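Long-range contacts in Exo-arabinanase (Penicillium chrysogenum, PDB 3A72), which probably hydrolyses alpha-1,5-linked arabinan from the chain end as an exo-acting glycosyl hydrolase, and binds arabinobiose: residues T114-Y119 against S132-G137; L256-G261 against W303-C308; D35-W40 against F52-S57; F84-P89 against L154-G159. All coordinates share one frame; numbering follows the deposited sequence.

Contact 1 of 4, residues T114-Y119 against S132-G137; sequences TDIVLY and SHIAAG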
loop_
_atom_site.group_PDB
_atom_site.type_symbol
_atom_site.label_atom_id
_atom_site.label_comp_id
_atom_site.label_asym_id
_atom_site.label_seq_id
_atom_site.Cartn_x
_atom_site.Cartn_y
_atom_site.Cartn_z
ATOM N N THR A 114 -9.632 3.530 15.358
ATOM C CA THR A 114 -8.520 3.489 14.408
ATOM C C THR A 114 -7.604 4.674 14.639
ATOM O O THR A 114 -8.067 5.762 14.973
ATOM C CB THR A 114 -9.062 3.462 12.956
ATOM O OG1 THR A 114 -10.095 4.461 12.815
ATOM C CG2 THR A 114 -9.621 2.121 12.590
ATOM N N ASP A 115 -6.307 4.490 14.466
ATOM C CA ASP A 115 -5.345 5.546 14.709
ATOM C C ASP A 115 -4.114 5.263 13.864
ATOM O O ASP A 115 -3.308 4.371 14.193
ATOM C CB ASP A 115 -5.002 5.619 16.180
ATOM C CG ASP A 115 -4.076 6.688 16.589
ATOM O OD1 ASP A 115 -3.645 7.536 15.810
ATOM O OD2 ASP A 115 -3.745 6.735 17.837
ATOM N N ILE A 116 -3.973 5.989 12.769
ATOM C CA ILE A 116 -2.801 5.859 11.894
ATOM C C ILE A 116 -1.672 6.606 12.558
ATOM O O ILE A 116 -1.733 7.852 12.701
ATOM C CB ILE A 116 -3.080 6.368 10.480
ATOM C CG1 ILE A 116 -4.187 5.575 9.820
ATOM C CG2 ILE A 116 -1.798 6.336 9.670
ATOM C CD1 ILE A 116 -4.689 6.191 8.521
ATOM N N VAL A 117 -0.666 5.853 12.968
ATOM C CA VAL A 117 0.515 6.344 13.688
ATOM C C VAL A 117 1.753 6.172 12.809
ATOM O O VAL A 117 1.787 5.346 11.895
ATOM C CB VAL A 117 0.660 5.640 15.026
ATOM C CG1 VAL A 117 -0.491 6.014 15.964
ATOM C CG2 VAL A 117 0.840 4.135 14.906
ATOM N N LEU A 118 2.759 6.971 13.113
ATOM C CA LEU A 118 4.018 7.035 12.403
ATOM C C LEU A 118 5.175 6.713 13.355
ATOM O O LEU A 118 5.332 7.396 14.369
ATOM C CB LEU A 118 4.229 8.428 11.749
ATOM C CG LEU A 118 5.418 8.524 10.819
ATOM C CD1 LEU A 118 5.219 7.733 9.573
ATOM C CD2 LEU A 118 5.694 9.995 10.521
ATOM N N TYR A 119 5.966 5.708 12.999
ATOM C CA TYR A 119 7.184 5.280 13.664
ATOM C C TYR A 119 8.363 5.505 12.717
ATOM O O TYR A 119 8.253 5.456 11.499
ATOM C CB TYR A 119 7.096 3.769 14.041
ATOM C CG TYR A 119 6.333 3.585 15.337
ATOM C CD1 TYR A 119 6.996 3.338 16.515
ATOM C CD2 TYR A 119 4.947 3.688 15.405
ATOM C CE1 TYR A 119 6.330 3.175 17.707
ATOM C CE2 TYR A 119 4.252 3.570 16.586
ATOM C CZ TYR A 119 4.944 3.308 17.747
ATOM O OH TYR A 119 4.210 3.235 18.923
ATOM N N SER A 132 4.563 10.392 15.596
ATOM C CA SER A 132 3.344 11.170 15.703
ATOM C C SER A 132 2.128 10.305 15.342
ATOM O O SER A 132 2.239 9.275 14.685
ATOM C CB SER A 132 3.412 12.388 14.824
ATOM O OG SER A 132 3.496 11.972 13.510
ATOM N N HIS A 133 0.971 10.824 15.762
ATOM C CA HIS A 133 -0.288 10.391 15.175
ATOM C C HIS A 133 -0.506 11.170 13.888
ATOM O O HIS A 133 -0.294 12.377 13.855
ATOM C CB HIS A 133 -1.454 10.745 16.075
ATOM C CG HIS A 133 -1.411 10.079 17.405
ATOM N ND1 HIS A 133 -0.826 10.487 18.614
ATOM C CD2 HIS A 133 -1.951 8.901 17.660
ATOM C CE1 HIS A 133 -1.044 9.535 19.540
ATOM N NE2 HIS A 133 -1.732 8.543 18.976
ATOM N N ILE A 134 -0.952 10.482 12.839
ATOM C CA ILE A 134 -1.346 11.163 11.581
ATOM C C ILE A 134 -2.826 11.494 11.623
ATOM O O ILE A 134 -3.219 12.647 11.443
ATOM C CB ILE A 134 -0.972 10.265 10.366
ATOM C CG1 ILE A 134 0.490 9.819 10.416
ATOM C CG2 ILE A 134 -1.315 11.014 9.094
ATOM C CD1 ILE A 134 1.022 9.097 9.206
ATOM N N ALA A 135 -3.664 10.475 11.858
ATOM C CA ALA A 135 -5.111 10.638 11.742
ATOM C C ALA A 135 -5.779 9.521 12.507
ATOM O O ALA A 135 -5.359 8.378 12.384
ATOM C CB ALA A 135 -5.539 10.560 10.270
ATOM N N ALA A 136 -6.848 9.831 13.237
ATOM C CA ALA A 136 -7.557 8.846 14.046
ATOM C C ALA A 136 -9.046 8.914 13.737
ATOM O O ALA A 136 -9.567 9.949 13.318
ATOM C CB ALA A 136 -7.289 9.010 15.509
ATOM N N GLY A 137 -9.722 7.792 13.917
ATOM C CA GLY A 137 -11.134 7.681 13.659
ATOM C C GLY A 137 -11.780 6.593 14.485
ATOM O O GLY A 137 -11.266 6.105 15.508
#
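Ile116 and Ile134 meet on the tightly packed side of this hairpin, where CG2 of Ile116 lies 4.0 Å from CD1 of Ile134. The same Ile134 CD1 also reaches Leu118, at 4.1 Å from its CB. Ile134 CG1 stands beside its own backbone N (chi1 -52°), which leads the chain end along the Ile116–Leu118 face. Tyr165 and Cys163 of strand 160-167 and Leu154 of strand 149-157 press on this layer from the next sheet. The opposite face, carrying Asp115, Val117, His133 and Ala136, is looser: His133 and Ala136 are exposed, whereas the Asp115 carboxylate is buried and takes a hydrogen bond at OD2 from Asn75 ND2. Between the faces, the backbones run antiparallel. Ile116 O is shared, receiving Ile134 N at 2.7 Å and, weakly, Ala135 N at 3.4 Å, while Ile116 N donates to Ala135 O at 2.8 Å. Toward the other end Gly137 N donates to Thr114 O at 2.8 Å. Ile134 and Ala135 both face Ile116, shifting the register by a residue: a classic beta bulge in the antiparallel outer hairpin of a beta-propeller blade.

Contact 2 of 4, residues L256-G261 against W303-C308; sequences LVVSSG and WTEIPC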
loop_
_atom_site.group_PDB
_atom_site.type_symbol
_atom_site.label_atom_id
_atom_site.label_comp_id
_atom_site.label_asym_id
_atom_site.label_seq_id
_atom_site.Cartn_x
_atom_site.Cartn_y
_atom_site.Cartn_z
ATOM N N LEU A 256 -9.619 1.942 -15.368
ATOM C CA LEU A 256 -8.555 1.156 -16.008
ATOM C C LEU A 256 -9.210 0.118 -16.908
ATOM O O LEU A 256 -9.968 -0.731 -16.419
ATOM C CB LEU A 256 -7.650 0.564 -14.920
ATOM C CG LEU A 256 -6.366 -0.093 -15.357
ATOM C CD1 LEU A 256 -5.407 -0.176 -14.192
ATOM C CD2 LEU A 256 -6.575 -1.501 -15.957
ATOM N N VAL A 257 -8.904 0.141 -18.214
ATOM C CA VAL A 257 -9.465 -0.776 -19.176
ATOM C C VAL A 257 -8.351 -1.674 -19.709
ATOM O O VAL A 257 -7.272 -1.162 -20.102
ATOM C CB VAL A 257 -10.157 -0.028 -20.321
ATOM C CG1 VAL A 257 -10.693 -1.023 -21.366
ATOM C CG2 VAL A 257 -11.279 0.878 -19.730
ATOM N N VAL A 258 -8.616 -2.977 -19.702
ATOM C CA VAL A 258 -7.651 -3.983 -20.088
ATOM C C VAL A 258 -8.014 -4.490 -21.479
ATOM O O VAL A 258 -9.189 -4.777 -21.750
ATOM C CB VAL A 258 -7.640 -5.119 -19.050
ATOM C CG1 VAL A 258 -6.533 -6.147 -19.359
ATOM C CG2 VAL A 258 -7.436 -4.569 -17.673
ATOM N N SER A 259 -7.020 -4.614 -22.368
ATOM C CA SER A 259 -7.319 -4.976 -23.759
ATOM C C SER A 259 -7.916 -6.370 -23.919
ATOM O O SER A 259 -8.598 -6.625 -24.909
ATOM C CB SER A 259 -6.099 -4.786 -24.636
ATOM O OG SER A 259 -5.106 -5.724 -24.222
ATOM N N SER A 260 -7.714 -7.275 -22.960
ATOM C CA SER A 260 -8.303 -8.614 -22.972
ATOM C C SER A 260 -9.752 -8.640 -22.554
ATOM O O SER A 260 -10.414 -9.658 -22.732
ATOM C CB SER A 260 -7.521 -9.517 -21.993
ATOM O OG SER A 260 -7.723 -8.971 -20.677
ATOM N N GLY A 261 -10.249 -7.568 -21.929
ATOM C CA GLY A 261 -11.568 -7.547 -21.347
ATOM C C GLY A 261 -11.637 -7.900 -19.897
ATOM O O GLY A 261 -12.686 -7.727 -19.277
ATOM N N TRP A 303 -4.646 -1.320 -21.129
ATOM C CA TRP A 303 -3.628 -2.027 -20.405
ATOM C C TRP A 303 -3.509 -3.447 -20.905
ATOM O O TRP A 303 -4.496 -4.073 -21.302
ATOM C CB TRP A 303 -4.003 -2.041 -18.887
ATOM C CG TRP A 303 -3.937 -0.658 -18.322
ATOM C CD1 TRP A 303 -4.761 0.401 -18.655
ATOM C CD2 TRP A 303 -3.003 -0.168 -17.347
ATOM N NE1 TRP A 303 -4.361 1.538 -17.942
ATOM C CE2 TRP A 303 -3.293 1.190 -17.139
ATOM C CE3 TRP A 303 -1.948 -0.776 -16.631
ATOM C CZ2 TRP A 303 -2.561 1.978 -16.259
ATOM C CZ3 TRP A 303 -1.221 0.007 -15.754
ATOM C CH2 TRP A 303 -1.537 1.356 -15.577
ATOM N N THR A 304 -2.279 -3.967 -20.896
ATOM C CA THR A 304 -2.006 -5.325 -21.330
ATOM C C THR A 304 -1.921 -6.238 -20.126
ATOM O O THR A 304 -1.121 -6.009 -19.205
ATOM C CB THR A 304 -0.709 -5.413 -22.106
ATOM O OG1 THR A 304 -0.798 -4.545 -23.259
ATOM C CG2 THR A 304 -0.448 -6.841 -22.628
ATOM N N GLU A 305 -2.736 -7.292 -20.119
ATOM C CA GLU A 305 -2.700 -8.317 -19.071
ATOM C C GLU A 305 -1.570 -9.291 -19.383
ATOM O O GLU A 305 -1.495 -9.828 -20.500
ATOM C CB GLU A 305 -4.027 -9.036 -19.036
ATOM C CG GLU A 305 -4.187 -9.962 -17.851
ATOM C CD GLU A 305 -5.604 -10.467 -17.596
ATOM O OE1 GLU A 305 -6.402 -10.396 -18.565
ATOM O OE2 GLU A 305 -5.895 -10.936 -16.500
ATOM N N ILE A 306 -0.716 -9.545 -18.386
ATOM C CA ILE A 306 0.402 -10.468 -18.544
ATOM C C ILE A 306 0.374 -11.492 -17.450
ATOM O O ILE A 306 -0.151 -11.244 -16.330
ATOM C CB ILE A 306 1.774 -9.727 -18.542
ATOM C CG1 ILE A 306 2.147 -9.108 -17.213
ATOM C CG2 ILE A 306 1.853 -8.728 -19.682
ATOM C CD1 ILE A 306 3.564 -8.606 -17.115
ATOM N N PRO A 307 0.965 -12.673 -17.657
ATOM C CA PRO A 307 1.027 -13.670 -16.607
ATOM C C PRO A 307 1.878 -13.223 -15.444
ATOM O O PRO A 307 2.753 -12.360 -15.545
ATOM C CB PRO A 307 1.672 -14.899 -17.297
ATOM C CG PRO A 307 1.503 -14.664 -18.752
ATOM C CD PRO A 307 1.516 -13.190 -18.954
ATOM N N CYS A 308 1.669 -13.861 -14.305
ATOM C CA CYS A 308 2.467 -13.609 -13.105
ATOM C C CYS A 308 2.544 -14.906 -12.308
ATOM O O CYS A 308 1.547 -15.556 -12.100
ATOM C CB CYS A 308 1.811 -12.495 -12.317
ATOM S SG CYS A 308 2.622 -12.123 -10.729
HETATM O O HOH W 1 -4.651 -7.593 -22.227
#
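Glu305 OE1 is gripped by two hydroxyls: Ser260 OG donates to it over 2.9 Å, nearly along the C-O axis, and Thr262 OG1 forms a second hydrogen bond. The other carboxylate oxygen, OE2, pairs with Thr291 OG1, which should restrain rotation of the group. An extended side chain carries the carboxylate toward the type I turn Val258–Gly261, and its CB passes 3.8 Å from Val258 CG1. A water adds a polar bridge, accepting from Glu305 N at 2.9 Å and bonding Ser259 OG on the other side.

The backbone makes a single bridge at Val258 and Trp303. Trp303 N donates to Val257 O at 2.8 Å, and Ser259 N returns a bond of the same length to Trp303 O with an angle of 170° at the hydrogen. Beside this bridge the indole lies flat against Leu256. Leu256 CG sits 3.6 Å from the centroid of the five-membered ring, only 7° off its normal, a CH-pi contact over the face, while CD1 extends across the centre of the whole indole. Trp303 NE1 bonds to Tyr239 OH, in the preceding sheet.

Buried apolar CH-pi packing beneath and an exposed serine turn above therefore tie the loop after strand 254-255 to the outer strand 304-306 of the next blade. With three hydroxyl partners around it, the carboxylate is probably stabilised in its charged form.

Contact 3 of 4, residues D35-W40 against F52-S57; sequences DLLATW and FPIYRS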
loop_
_atom_site.group_PDB
_atom_site.type_symbol
_atom_site.label_atom_id
_atom_site.label_comp_id
_atom_site.label_asym_id
_atom_site.label_seq_id
_atom_site.Cartn_x
_atom_site.Cartn_y
_atom_site.Cartn_z
ATOM N N ASP A 35 18.885 -3.723 0.128
ATOM C CA ASP A 35 18.207 -4.648 1.003
ATOM C C ASP A 35 16.677 -4.479 0.906
ATOM O O ASP A 35 16.164 -3.388 0.737
ATOM C CB ASP A 35 18.665 -4.433 2.454
ATOM C CG ASP A 35 20.087 -4.869 2.748
ATOM O OD1 ASP A 35 20.697 -5.523 1.886
ATOM O OD2 ASP A 35 20.535 -4.503 3.890
ATOM N N LEU A 36 15.975 -5.598 1.058
ATOM C CA LEU A 36 14.519 -5.643 1.025
ATOM C C LEU A 36 13.970 -5.887 2.426
ATOM O O LEU A 36 14.447 -6.782 3.135
ATOM C CB LEU A 36 14.061 -6.767 0.123
ATOM C CG LEU A 36 14.623 -6.881 -1.223
ATOM C CD1 LEU A 36 14.017 -8.050 -1.991
ATOM C CD2 LEU A 36 14.474 -5.600 -2.032
ATOM N N LEU A 37 12.942 -5.125 2.777
ATOM C CA LEU A 37 12.188 -5.325 4.019
ATOM C C LEU A 37 10.748 -5.597 3.693
ATOM O O LEU A 37 10.184 -4.996 2.743
ATOM C CB LEU A 37 12.265 -4.078 4.904
ATOM C CG LEU A 37 13.670 -3.611 5.340
ATOM C CD1 LEU A 37 13.522 -2.396 6.207
ATOM C CD2 LEU A 37 14.373 -4.697 6.061
ATOM N N ALA A 38 10.132 -6.472 4.475
ATOM C CA ALA A 38 8.745 -6.851 4.310
ATOM C C ALA A 38 8.054 -6.810 5.672
ATOM O O ALA A 38 8.632 -7.142 6.703
ATOM C CB ALA A 38 8.630 -8.242 3.715
ATOM N N THR A 39 6.779 -6.435 5.640
ATOM C CA THR A 39 5.892 -6.470 6.790
ATOM C C THR A 39 4.478 -6.804 6.336
ATOM O O THR A 39 4.184 -6.946 5.126
ATOM C CB THR A 39 5.954 -5.135 7.557
ATOM O OG1 THR A 39 5.306 -5.280 8.826
ATOM C CG2 THR A 39 5.252 -4.021 6.822
ATOM N N TRP A 40 3.571 -6.989 7.288
ATOM C CA TRP A 40 2.223 -7.431 7.088
ATOM C C TRP A 40 1.463 -7.289 8.390
ATOM O O TRP A 40 2.056 -7.156 9.459
ATOM C CB TRP A 40 2.182 -8.902 6.592
ATOM C CG TRP A 40 2.899 -9.850 7.484
ATOM C CD1 TRP A 40 2.405 -10.514 8.560
ATOM C CD2 TRP A 40 4.284 -10.221 7.386
ATOM N NE1 TRP A 40 3.425 -11.266 9.085
ATOM C CE2 TRP A 40 4.576 -11.138 8.433
ATOM C CE3 TRP A 40 5.336 -9.927 6.505
ATOM C CZ2 TRP A 40 5.815 -11.699 8.650
ATOM C CZ3 TRP A 40 6.582 -10.491 6.705
ATOM C CH2 TRP A 40 6.803 -11.388 7.751
ATOM N N PHE A 52 3.795 -5.164 14.160
ATOM C CA PHE A 52 4.207 -5.373 12.773
ATOM C C PHE A 52 5.625 -5.957 12.712
ATOM O O PHE A 52 6.566 -5.300 13.133
ATOM C CB PHE A 52 4.147 -4.104 11.963
ATOM C CG PHE A 52 2.767 -3.514 11.782
ATOM C CD1 PHE A 52 1.686 -4.297 11.363
ATOM C CD2 PHE A 52 2.552 -2.160 12.007
ATOM C CE1 PHE A 52 0.427 -3.717 11.195
ATOM C CE2 PHE A 52 1.318 -1.589 11.809
ATOM C CZ PHE A 52 0.253 -2.378 11.409
ATOM N N PRO A 53 5.779 -7.178 12.211
ATOM C CA PRO A 53 7.113 -7.777 12.090
ATOM C C PRO A 53 7.846 -7.150 10.916
ATOM O O PRO A 53 7.235 -6.794 9.941
ATOM C CB PRO A 53 6.833 -9.246 11.825
ATOM C CG PRO A 53 5.494 -9.256 11.181
ATOM C CD PRO A 53 4.718 -8.090 11.751
ATOM N N ILE A 54 9.181 -7.093 11.045
ATOM C CA ILE A 54 10.028 -6.565 9.965
ATOM C C ILE A 54 10.981 -7.661 9.574
ATOM O O ILE A 54 11.846 -8.048 10.387
ATOM C CB ILE A 54 10.759 -5.303 10.399
ATOM C CG1 ILE A 54 9.855 -4.212 10.926
ATOM C CG2 ILE A 54 11.635 -4.781 9.261
ATOM C CD1 ILE A 54 8.885 -3.644 9.935
ATOM N N TYR A 55 10.837 -8.194 8.360
ATOM C CA TYR A 55 11.692 -9.248 7.828
ATOM C C TYR A 55 12.558 -8.652 6.745
ATOM O O TYR A 55 12.114 -7.852 5.933
ATOM C CB TYR A 55 10.875 -10.407 7.278
ATOM C CG TYR A 55 10.411 -11.428 8.313
ATOM C CD1 TYR A 55 9.724 -11.055 9.450
ATOM C CD2 TYR A 55 10.604 -12.777 8.093
ATOM C CE1 TYR A 55 9.292 -11.976 10.343
ATOM C CE2 TYR A 55 10.161 -13.727 9.000
ATOM C CZ TYR A 55 9.505 -13.335 10.136
ATOM O OH TYR A 55 9.101 -14.289 11.018
ATOM N N ARG A 56 13.827 -9.075 6.691
ATOM C CA ARG A 56 14.803 -8.568 5.734
ATOM C C ARG A 56 15.334 -9.672 4.845
ATOM O O ARG A 56 15.538 -10.802 5.299
ATOM C CB ARG A 56 16.002 -7.970 6.479
ATOM C CG ARG A 56 17.091 -7.423 5.568
ATOM C CD ARG A 56 18.055 -6.548 6.319
ATOM N NE ARG A 56 18.840 -7.293 7.293
ATOM C CZ ARG A 56 19.531 -6.772 8.279
ATOM N NH1 ARG A 56 19.489 -5.478 8.486
ATOM N NH2 ARG A 56 20.254 -7.615 9.053
ATOM N N SER A 57 15.593 -9.329 3.594
ATOM C CA SER A 57 16.367 -10.156 2.671
ATOM C C SER A 57 17.548 -9.375 2.173
ATOM O O SER A 57 17.387 -8.243 1.674
ATOM C CB SER A 57 15.512 -10.635 1.488
ATOM O OG SER A 57 16.339 -11.355 0.567
#
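The two middle strands of the first complete blade of the propeller, 36-42 and 52-57, form an antiparallel hairpin, and Trp40 packs against Pro53 and Tyr55 on one face of it. Two hydrogen-bonded pairs set the register. Leu36 and Ser57 exchange bonds in both directions, and so do Ala38 and Tyr55, the shorter of the latter being Ala38 N to Tyr55 O at 2.8 Å. Between them the non-hydrogen-bonded pair Leu37 and Arg56 lies side by side, CD2 of Leu37 lying 3.7 Å from CB of Arg56. The directions of 36-40 and 52-57 make 152°, 28° short of exactly antiparallel, the twist of the sheet.

Past Ala38 the ladder of backbone bonds gives way to a side chain: Thr39 OG1, trans to the backbone N (chi1 -168°), donates to Pro53 O at 2.7 Å, from a position tilted off the carbonyl plane. Ile54 CD1 packs beside Thr39 CB at 4.1 Å, on the face that meets Leu85 and Pro83 of strand 82-87. On the other face Pro53 CG sits 3.3 Å above the Trp40 ring plane, toward its rim, while Phe12 meets Trp40 as well. The indole and phenol planes make an oblique pair, and the benzo corner of the indole, CH2 of Trp40, rests over the Tyr55 face, 3.4 Å from CD1.

Contact 4 of 4, residues F84-P89 against L154-G159; sequences FLYSLP and LLANKG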
loop_
_atom_site.group_PDB
_atom_site.type_symbol
_atom_site.label_atom_id
_atom_site.label_comp_id
_atom_site.label_asym_id
_atom_site.label_seq_id
_atom_site.Cartn_x
_atom_site.Cartn_y
_atom_site.Cartn_z
ATOM N N PHE A 84 2.645 0.352 6.360
ATOM C CA PHE A 84 3.273 0.911 5.158
ATOM C C PHE A 84 4.681 1.301 5.516
ATOM O O PHE A 84 4.891 2.094 6.443
ATOM C CB PHE A 84 2.512 2.157 4.616
ATOM C CG PHE A 84 3.025 2.526 3.257
ATOM C CD1 PHE A 84 2.605 1.833 2.160
ATOM C CD2 PHE A 84 3.983 3.501 3.064
ATOM C CE1 PHE A 84 3.083 2.050 0.906
ATOM C CE2 PHE A 84 4.481 3.757 1.806
ATOM C CZ PHE A 84 4.041 3.050 0.719
ATOM N N LEU A 85 5.682 0.780 4.799
ATOM C CA LEU A 85 7.088 1.108 4.958
ATOM C C LEU A 85 7.519 2.160 3.954
ATOM O O LEU A 85 7.154 2.063 2.775
ATOM C CB LEU A 85 7.961 -0.123 4.819
ATOM C CG LEU A 85 7.912 -1.093 5.982
ATOM C CD1 LEU A 85 8.514 -2.427 5.547
ATOM C CD2 LEU A 85 8.696 -0.534 7.169
ATOM N N TYR A 86 8.349 3.122 4.392
ATOM C CA TYR A 86 8.814 4.149 3.454
ATOM C C TYR A 86 10.191 4.688 3.868
ATOM O O TYR A 86 10.329 5.274 4.948
ATOM C CB TYR A 86 7.850 5.324 3.421
ATOM C CG TYR A 86 8.112 6.311 2.326
ATOM C CD1 TYR A 86 8.234 5.921 0.993
ATOM C CD2 TYR A 86 8.248 7.671 2.585
ATOM C CE1 TYR A 86 8.480 6.818 -0.018
ATOM C CE2 TYR A 86 8.473 8.607 1.564
ATOM C CZ TYR A 86 8.582 8.168 0.290
ATOM O OH TYR A 86 8.792 9.122 -0.718
ATOM N N SER A 87 11.174 4.468 3.031
ATOM C CA SER A 87 12.528 5.035 3.212
ATOM C C SER A 87 12.502 6.441 2.654
ATOM O O SER A 87 12.248 6.638 1.457
ATOM C CB SER A 87 13.544 4.150 2.513
ATOM O OG SER A 87 14.847 4.672 2.636
ATOM N N LEU A 88 12.726 7.470 3.492
ATOM C CA LEU A 88 12.667 8.837 2.996
ATOM C C LEU A 88 13.694 9.050 1.900
ATOM O O LEU A 88 14.881 8.846 2.126
ATOM C CB LEU A 88 12.974 9.860 4.112
ATOM C CG LEU A 88 11.839 10.132 5.119
ATOM C CD1 LEU A 88 12.310 11.216 6.039
ATOM C CD2 LEU A 88 10.561 10.559 4.407
ATOM N N PRO A 89 13.252 9.541 0.717
ATOM C CA PRO A 89 14.209 9.836 -0.327
ATOM C C PRO A 89 14.890 11.155 -0.242
ATOM O O PRO A 89 15.802 11.456 -1.033
ATOM C CB PRO A 89 13.340 9.764 -1.619
ATOM C CG PRO A 89 11.961 9.888 -1.207
ATOM C CD PRO A 89 11.867 9.583 0.250
ATOM N N LEU A 154 2.492 6.582 1.946
ATOM C CA LEU A 154 3.407 7.700 2.181
ATOM C C LEU A 154 4.198 8.060 0.919
ATOM O O LEU A 154 4.672 7.171 0.223
ATOM C CB LEU A 154 4.407 7.371 3.296
ATOM C CG LEU A 154 3.812 7.054 4.673
ATOM C CD1 LEU A 154 4.891 6.681 5.662
ATOM C CD2 LEU A 154 2.992 8.223 5.239
ATOM N N LEU A 155 4.367 9.360 0.693
ATOM C CA LEU A 155 5.126 9.856 -0.452
ATOM C C LEU A 155 5.739 11.196 -0.074
ATOM O O LEU A 155 4.993 12.084 0.405
ATOM C CB LEU A 155 4.221 9.994 -1.646
ATOM C CG LEU A 155 4.846 10.550 -2.956
ATOM C CD1 LEU A 155 4.329 9.805 -4.186
ATOM C CD2 LEU A 155 4.608 12.000 -3.081
ATOM N N ALA A 156 7.014 11.401 -0.258
ATOM C CA ALA A 156 7.673 12.685 -0.033
ATOM C C ALA A 156 7.793 13.462 -1.337
ATOM O O ALA A 156 8.015 12.901 -2.408
ATOM C CB ALA A 156 9.048 12.484 0.585
ATOM N N ASN A 157 7.729 14.789 -1.208
ATOM C CA ASN A 157 7.918 15.693 -2.323
ATOM C C ASN A 157 8.297 17.059 -1.764
ATOM O O ASN A 157 7.625 17.537 -0.852
ATOM C CB ASN A 157 6.652 15.818 -3.128
ATOM C CG ASN A 157 6.822 16.713 -4.329
ATOM O OD1 ASN A 157 7.736 16.512 -5.155
ATOM N ND2 ASN A 157 5.945 17.701 -4.411
ATOM N N LYS A 158 9.346 17.662 -2.303
ATOM C CA LYS A 158 9.694 19.040 -1.969
ATOM C C LYS A 158 9.782 19.270 -0.465
ATOM O O LYS A 158 9.295 20.276 0.077
ATOM C CB LYS A 158 8.729 20.049 -2.608
ATOM C CG LYS A 158 8.771 20.014 -4.123
ATOM C CD LYS A 158 7.928 20.961 -4.955
ATOM C CE LYS A 158 6.764 21.771 -4.441
ATOM N NZ LYS A 158 6.024 22.624 -5.439
ATOM N N GLY A 159 10.461 18.370 0.243
ATOM C CA GLY A 159 10.725 18.533 1.628
ATOM C C GLY A 159 9.549 18.258 2.537
ATOM O O GLY A 159 9.631 18.536 3.751
#
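Chi1 angles of -169° for Phe84 and -170° for Tyr86 place each CG trans to its backbone N, and both rings leave strand 84-87 on the side of Leu154 and Ala156. The contact joins neighbouring blades of the beta-propeller: 82-87 and 149-157 are the first strands of successive four-stranded sheets. They run in nearly the same direction, but the axes of 84-87 and 154-157 come no closer than 7.8 Å, so side chains rather than a backbone ladder fill the interface.

Leu154 is the common partner of the two rings. Its CB lies 3.9 Å from Phe84 CD2 and the same distance from Tyr86 CD2, so one methylene serves both. The Phe84 and Leu154 side chains pass each other head to tail, the aromatic ring approaching the leucine main chain obliquely; CE2 of Phe84 is 3.5 Å from Leu154 N. Phe153 also meets the Phe84 ring. The Tyr86 ring is laid over the main chain instead, with Leu154 O 3.8 Å above the plane over its centre and Leu155 N higher and displaced toward the rim. From strand 160-167, Leu161 adds to the packing of Tyr86.

Toward the exposed end the interface thins. Pro89 makes a light contact there, its CD 4.1 Å from Ala156 CB, and this methyl also touches the phenol at Tyr86 CE2. Because the Tyr86 ring spans the gap between the sheets, its hydroxyl can reach the neighbouring backbone: Ala156 N donates to Tyr86 OH at 2.9 Å, with an angle of 166° at the hydrogen.

Overall arrangement
The four contacts illustrate how a propeller is held within and between its blades. Contacts 1 and 3 are buried hairpins inside single blades, governed by backbone ladders, one shifted by a bulge and the other ending in a threonine bond. Contacts 2 and 4 join successive blades and are only partly buried. Contact 4 relies on aromatic packing and one phenol bond, whereas contact 2, nearer the surface, adds water and a carboxylate. Contact 4 touches both hairpins: Leu154 meets Leu118 of contact 1, and Leu85 meets Leu37, Thr39 and Ile54 of contact 3. Contact 2 lies apart, its centre about 36 Å from that of contact 1, across the chain's centre.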